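Local coordinates for tungstate ABC transporter, periplasmic tungstate-binding protein (Geobacter sulfurreducens, PDB 3LR1) that probably binds tungstate in the periplasm and hands it to an ABC transporter for uptake into the cell, at residues A[19-22]-A[23-26]; A[202-206]-A[207-211]. All blocks are in the same frame, centred on the assembly; numbering follows the deposited sequence.

Contact 1 (19-22 with 23-26) forms the first turns of helix 20-32, and contact 2 (202-206 with 207-211) is the surface turn that ends strand 197-204. Their centres lie 24 Å apart and their nearest atoms about 11 Å, so they do not touch. One sheet relates them: strand 35-41, under contact 1, pairs with 6-12, 6-12 with 57-60, and 57-60 with 197-204, which leads into contact 2. Helix 214-224 also meets both, taking Leu-24 and Leu-25 of contact 1 and Ala-203 and Pro-206 of contact 2. The side chain of Leu-25 is about 12 Å from a bound tungsten ion, and at that distance does not touch it.

Contact 1 (A[19-22]-A[23-26]); sequences GLLK and VLLP
The opening turns of helix 20-32 follow Gly-19, whose positive phi of 86° ends the helix before, and Leu-20 starts the bonding between 19-22 and 23-26. Its carbonyl O accepts two backbone N-H groups: Leu-24 N, 2.9 Å from Leu-20 O, and Val-23 N, 3.1 Å from Leu-20 O. The next i to i+4 bond joins Leu-25 N to Leu-21 O at 3.1 Å. Pro-26 has no N-H to offer in its turn, and its ring instead sets CD 3.2 Å from Lys-22 O, where the helix kinks. Leucine side chains fill the buried flank: Leu-20 CD1 rests on Leu-24 CB at 4.3 Å, and methyl CD2 of Leu-21 faces CD2 of Leu-24, also at 4.3 Å. With CG opposite its own carbonyl carbon (chi1 -60°), Leu-25 leans back over the preceding turn, placing CD1 4.0 Å from Leu-21 CB. These leucines fasten the helix to three neighbours in the periplasmic binding protein fold: Leu-20 and Leu-24 pack on Ile-233 of helix 227-235, Leu-24 and Leu-25 on Val-224 and Leu-220 of helix 214-224, and Leu-21 and Leu-25 lie against Val-38 of strand 35-41.

Contact 2 (A[202-206]-A[207-211]); sequences MAVNP and KKFPH
Asn-205 and Lys-207 meet round Pro-206 in an Asx turn, by which the chain leaves strand 197-204. The Asn-205 side chain extends with CG trans to the backbone N (chi1 -173°), which brings OD1 2.9 Å from Lys-207 N. The N-H of Lys-207 comes from above the plane of the Asn-205 carboxamide, 55° out of it, and not on a lone pair. The same oxygen lies 3.5 Å from Lys-207 CB, so the root of that lysine packs on the carboxamide while its chain bends away. Pro-206 meets Phe-209 O twice, by a CH...O contact from CA at 3.2 Å and with ring atom CB at 3.9 Å; its own O receives Pro-210 CA in a second CH...O contact. Asn-205 O closes the loop by accepting Phe-209 N at 3.0 Å. Val-204 CG1 adds an apolar touch on Phe-209 CD2 at 4.1 Å. With an alanine at Asn-205, OD1 and ND2 are gone, and the turn, having lost the bonds to Lys-207 N and Gly-73 O, would probably be freer to shift. Through O and OD1, Asn-205 accepts from three successive backbone N-H groups, that of Lys-208 weakly: neutral hydrogen bonds hold the turn, and neither lysine ammonium takes part.

Contact 1 (A[19-22]-A[23-26])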
ATOM      1  N   GLY A  19      -6.477   3.905  -7.024  1.00 22.61           N
ATOM      2  CA  GLY A  19      -7.825   4.015  -7.670  1.00 20.66           C
ATOM      3  C   GLY A  19      -8.797   2.849  -7.431  1.00 19.66           C
ATOM      4  O   GLY A  19      -9.982   2.875  -7.863  1.00 20.06           O
ATOM      5  N   LEU A  20      -8.339   1.817  -6.740  1.00 18.02           N
ATOM      6  CA  LEU A  20      -9.189   0.664  -6.465  1.00 17.11           C
ATOM      7  C   LEU A  20     -10.477   1.054  -5.760  1.00 17.28           C
ATOM      8  O   LEU A  20     -11.570   0.552  -6.125  1.00 16.90           O
ATOM      9  CB  LEU A  20      -8.463  -0.350  -5.589  1.00 16.32           C
ATOM     10  CG  LEU A  20      -9.223  -1.551  -5.024  1.00 16.00           C
ATOM     11  CD1 LEU A  20      -9.785  -2.378  -6.111  1.00 14.53           C
ATOM     12  CD2 LEU A  20      -8.323  -2.407  -4.141  1.00 18.84           C
ATOM     13  N   LEU A  21     -10.344   1.885  -4.738  1.00 18.16           N
ATOM     14  CA  LEU A  21     -11.498   2.229  -3.898  1.00 19.97           C
ATOM     15  C   LEU A  21     -12.624   2.912  -4.658  1.00 20.31           C
ATOM     16  O   LEU A  21     -13.759   2.690  -4.346  1.00 21.38           O
ATOM     17  CB  LEU A  21     -11.052   3.050  -2.680  1.00 20.61           C
ATOM     18  CG  LEU A  21     -10.119   2.274  -1.731  1.00 18.81           C
ATOM     19  CD1 LEU A  21      -9.665   3.195  -0.566  1.00 22.04           C
ATOM     20  CD2 LEU A  21     -10.689   0.956  -1.253  1.00 19.19           C
ATOM     21  N   LYS A  22     -12.315   3.704  -5.690  1.00 21.15           N
ATOM     22  CA  LYS A  22     -13.291   4.343  -6.501  1.00 22.77           C
ATOM     23  C   LYS A  22     -14.225   3.359  -7.240  1.00 22.21           C
ATOM     24  O   LYS A  22     -15.360   3.658  -7.468  1.00 23.18           O
ATOM     25  CB  LYS A  22     -12.596   5.334  -7.466  1.00 25.49           C
ATOM     26  CG  LYS A  22     -13.495   6.471  -7.873  1.00 29.99           C
ATOM     27  CD  LYS A  22     -12.664   7.625  -8.542  1.00 37.24           C
ATOM     28  CE  LYS A  22     -11.583   7.089  -9.532  1.00 41.46           C
ATOM     29  NZ  LYS A  22     -12.052   6.043 -10.533  1.00 44.43           N
ATOM     30  N   VAL A  23     -13.758   2.163  -7.522  1.00 20.66           N
ATOM     31  CA  VAL A  23     -14.505   1.100  -8.178  1.00 20.33           C
ATOM     32  C   VAL A  23     -15.086   0.087  -7.145  1.00 17.99           C
ATOM     33  O   VAL A  23     -16.210  -0.371  -7.269  1.00 16.24           O
ATOM     34  CB  VAL A  23     -13.577   0.402  -9.197  1.00 21.48           C
ATOM     35  CG1 VAL A  23     -14.282  -0.729  -9.870  1.00 23.09           C
ATOM     36  CG2 VAL A  23     -13.077   1.439 -10.284  1.00 22.98           C
ATOM     37  N   LEU A  24     -14.341  -0.202  -6.083  1.00 16.96           N
ATOM     38  CA  LEU A  24     -14.750  -1.180  -5.090  1.00 16.26           C
ATOM     39  C   LEU A  24     -15.909  -0.697  -4.214  1.00 14.70           C
ATOM     40  O   LEU A  24     -16.793  -1.502  -3.854  1.00 15.06           O
ATOM     41  CB  LEU A  24     -13.541  -1.539  -4.193  1.00 16.36           C
ATOM     42  CG  LEU A  24     -13.698  -2.653  -3.166  1.00 16.14           C
ATOM     43  CD1 LEU A  24     -14.074  -4.014  -3.780  1.00 14.94           C
ATOM     44  CD2 LEU A  24     -12.408  -2.775  -2.405  1.00 15.84           C
ATOM     45  N   LEU A  25     -15.899   0.575  -3.803  1.00 14.05           N
ATOM     46  CA  LEU A  25     -16.869   1.045  -2.832  1.00 12.80           C
ATOM     47  C   LEU A  25     -18.327   1.325  -3.322  1.00 13.68           C
ATOM     48  O   LEU A  25     -19.256   1.088  -2.590  1.00 13.31           O
ATOM     49  CB  LEU A  25     -16.317   2.243  -2.028  1.00 13.28           C
ATOM     50  CG  LEU A  25     -15.033   1.970  -1.236  1.00 14.83           C
ATOM     51  CD1 LEU A  25     -14.441   3.330  -0.582  1.00 18.66           C
ATOM     52  CD2 LEU A  25     -15.297   0.925  -0.185  1.00 15.17           C
ATOM     53  N   PRO A  26     -18.533   1.861  -4.529  1.00 14.63           N
ATOM     54  CA  PRO A  26     -19.918   2.195  -4.894  1.00 14.52           C
ATOM     55  C   PRO A  26     -20.997   1.109  -4.810  1.00 13.99           C
ATOM     56  O   PRO A  26     -22.127   1.403  -4.331  1.00 12.89           O
ATOM     57  CB  PRO A  26     -19.782   2.802  -6.271  1.00 16.63           C
ATOM     58  CG  PRO A  26     -18.425   3.489  -6.229  1.00 15.40           C
ATOM     59  CD  PRO A  26     -17.565   2.461  -5.467  1.00 15.70           C
TER

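Contact 2 (A[202-206]-A[207-211])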
HETATM    1  N   MSE A 202      -9.694  -4.276   8.759  1.00 15.62           N
HETATM    2  CA  MSE A 202      -9.976  -4.562  10.189  1.00 15.33           C
HETATM    3  C   MSE A 202     -11.028  -3.588  10.660  1.00 14.33           C
HETATM    4  O   MSE A 202     -11.040  -2.440  10.221  1.00 14.41           O
HETATM    5  CB  MSE A 202      -8.727  -4.379  11.061  1.00 17.10           C
HETATM    6  CG  MSE A 202      -7.554  -5.146  10.649  1.00 21.26           C
HETATM    7 SE   MSE A 202      -5.970  -4.556  11.569  1.00 27.60          SE
HETATM    8  CE  MSE A 202      -5.446  -2.854  10.824  1.00 26.55           C
ATOM      9  N   ALA A 203     -11.905  -4.057  11.533  1.00 13.71           N
ATOM     10  CA  ALA A 203     -12.915  -3.245  12.183  1.00 12.57           C
ATOM     11  C   ALA A 203     -12.336  -2.737  13.499  1.00 12.89           C
ATOM     12  O   ALA A 203     -11.637  -3.497  14.234  1.00 13.74           O
ATOM     13  CB  ALA A 203     -14.195  -4.056  12.391  1.00 12.42           C
ATOM     14  N   VAL A 204     -12.606  -1.452  13.788  1.00 13.24           N
ATOM     15  CA  VAL A 204     -12.240  -0.806  15.037  1.00 13.47           C
ATOM     16  C   VAL A 204     -13.164  -1.403  16.112  1.00 14.07           C
ATOM     17  O   VAL A 204     -14.396  -1.537  15.907  1.00 14.81           O
ATOM     18  CB  VAL A 204     -12.383   0.707  14.968  1.00 13.13           C
ATOM     19  CG1 VAL A 204     -12.136   1.338  16.343  1.00 12.73           C
ATOM     20  CG2 VAL A 204     -11.358   1.261  13.953  1.00 13.37           C
ATOM     21  N   ASN A 205     -12.569  -1.798  17.222  1.00 13.80           N
ATOM     22  CA  ASN A 205     -13.271  -2.596  18.254  1.00 13.41           C
ATOM     23  C   ASN A 205     -14.285  -1.778  19.053  1.00 13.88           C
ATOM     24  O   ASN A 205     -13.911  -0.887  19.789  1.00 13.83           O
ATOM     25  CB  ASN A 205     -12.227  -3.201  19.175  1.00 13.94           C
ATOM     26  CG  ASN A 205     -12.792  -4.161  20.143  1.00 13.80           C
ATOM     27  OD1 ASN A 205     -14.002  -4.351  20.203  1.00 18.15           O
ATOM     28  ND2 ASN A 205     -11.933  -4.750  20.950  1.00 16.79           N
ATOM     29  N   PRO A 206     -15.575  -2.084  18.916  1.00 15.58           N
ATOM     30  CA  PRO A 206     -16.557  -1.304  19.693  1.00 17.39           C
ATOM     31  C   PRO A 206     -16.503  -1.561  21.199  1.00 18.47           C
ATOM     32  O   PRO A 206     -17.091  -0.785  21.948  1.00 19.49           O
ATOM     33  CB  PRO A 206     -17.898  -1.787  19.159  1.00 18.16           C
ATOM     34  CG  PRO A 206     -17.609  -3.185  18.591  1.00 17.97           C
ATOM     35  CD  PRO A 206     -16.194  -3.172  18.134  1.00 16.42           C
ATOM     36  N   LYS A 207     -15.849  -2.645  21.663  1.00 19.27           N
ATOM     37  CA  LYS A 207     -15.619  -2.762  23.131  1.00 21.33           C
ATOM     38  C   LYS A 207     -14.702  -1.625  23.623  1.00 21.33           C
ATOM     39  O   LYS A 207     -14.808  -1.230  24.771  1.00 22.27           O
ATOM     40  CB  LYS A 207     -15.036  -4.108  23.538  1.00 22.03           C
ATOM     41  CG  LYS A 207     -15.856  -5.347  23.147  1.00 24.63           C
ATOM     42  CD  LYS A 207     -17.363  -5.171  23.237  1.00 28.01           C
ATOM     43  CE  LYS A 207     -17.874  -5.129  24.636  1.00 30.47           C
ATOM     44  NZ  LYS A 207     -19.073  -6.084  24.903  1.00 31.71           N
ATOM     45  N   LYS A 208     -13.794  -1.144  22.780  1.00 20.19           N
ATOM     46  CA  LYS A 208     -12.975   0.020  23.121  1.00 20.51           C
ATOM     47  C   LYS A 208     -13.681   1.310  22.790  1.00 19.60           C
ATOM     48  O   LYS A 208     -13.573   2.304  23.534  1.00 21.30           O
ATOM     49  CB  LYS A 208     -11.630  -0.013  22.418  1.00 20.95           C
ATOM     50  CG  LYS A 208     -10.593  -0.875  23.150  1.00 25.47           C
ATOM     51  CD  LYS A 208      -9.184  -0.629  22.615  1.00 29.02           C
ATOM     52  CE  LYS A 208      -8.240  -1.705  23.052  1.00 29.29           C
ATOM     53  NZ  LYS A 208      -8.044  -1.687  24.513  1.00 30.62           N
ATOM     54  N   PHE A 209     -14.376   1.340  21.670  1.00 18.91           N
ATOM     55  CA  PHE A 209     -15.028   2.576  21.242  1.00 19.29           C
ATOM     56  C   PHE A 209     -16.460   2.264  20.903  1.00 20.35           C
ATOM     57  O   PHE A 209     -16.755   1.884  19.789  1.00 18.30           O
ATOM     58  CB  PHE A 209     -14.267   3.234  20.087  1.00 19.60           C
ATOM     59  CG  PHE A 209     -12.884   3.692  20.476  1.00 19.72           C
ATOM     60  CD1 PHE A 209     -12.713   4.800  21.275  1.00 21.59           C
ATOM     61  CD2 PHE A 209     -11.767   3.021  20.040  1.00 21.36           C
ATOM     62  CE1 PHE A 209     -11.444   5.217  21.643  1.00 21.39           C
ATOM     63  CE2 PHE A 209     -10.490   3.469  20.387  1.00 18.88           C
ATOM     64  CZ  PHE A 209     -10.351   4.497  21.225  1.00 20.92           C
ATOM     65  N   PRO A 210     -17.388   2.427  21.884  1.00 22.05           N
ATOM     66  CA  PRO A 210     -18.740   1.921  21.570  1.00 23.46           C
ATOM     67  C   PRO A 210     -19.535   2.676  20.447  1.00 23.81           C
ATOM     68  O   PRO A 210     -20.548   2.155  19.960  1.00 25.02           O
ATOM     69  CB  PRO A 210     -19.471   1.938  22.932  1.00 23.68           C
ATOM     70  CG  PRO A 210     -18.646   2.804  23.820  1.00 24.33           C
ATOM     71  CD  PRO A 210     -17.251   2.929  23.258  1.00 22.48           C
ATOM     72  N   HIS A 211     -19.103   3.868  20.069  1.00 23.07           N
ATOM     73  CA  HIS A 211     -19.789   4.633  19.022  1.00 22.68           C
ATOM     74  C   HIS A 211     -19.302   4.321  17.606  1.00 21.52           C
ATOM     75  O   HIS A 211     -19.832   4.829  16.640  1.00 21.49           O
ATOM     76  CB  HIS A 211     -19.676   6.114  19.309  1.00 23.14           C
ATOM     77  CG  HIS A 211     -20.144   6.464  20.683  1.00 25.76           C
ATOM     78  ND1 HIS A 211     -19.399   7.229  21.556  1.00 26.63           N
ATOM     79  CD2 HIS A 211     -21.234   6.046  21.372  1.00 27.07           C
ATOM     80  CE1 HIS A 211     -20.045   7.321  22.709  1.00 28.76           C
ATOM     81  NE2 HIS A 211     -21.146   6.590  22.632  1.00 29.77           N
TER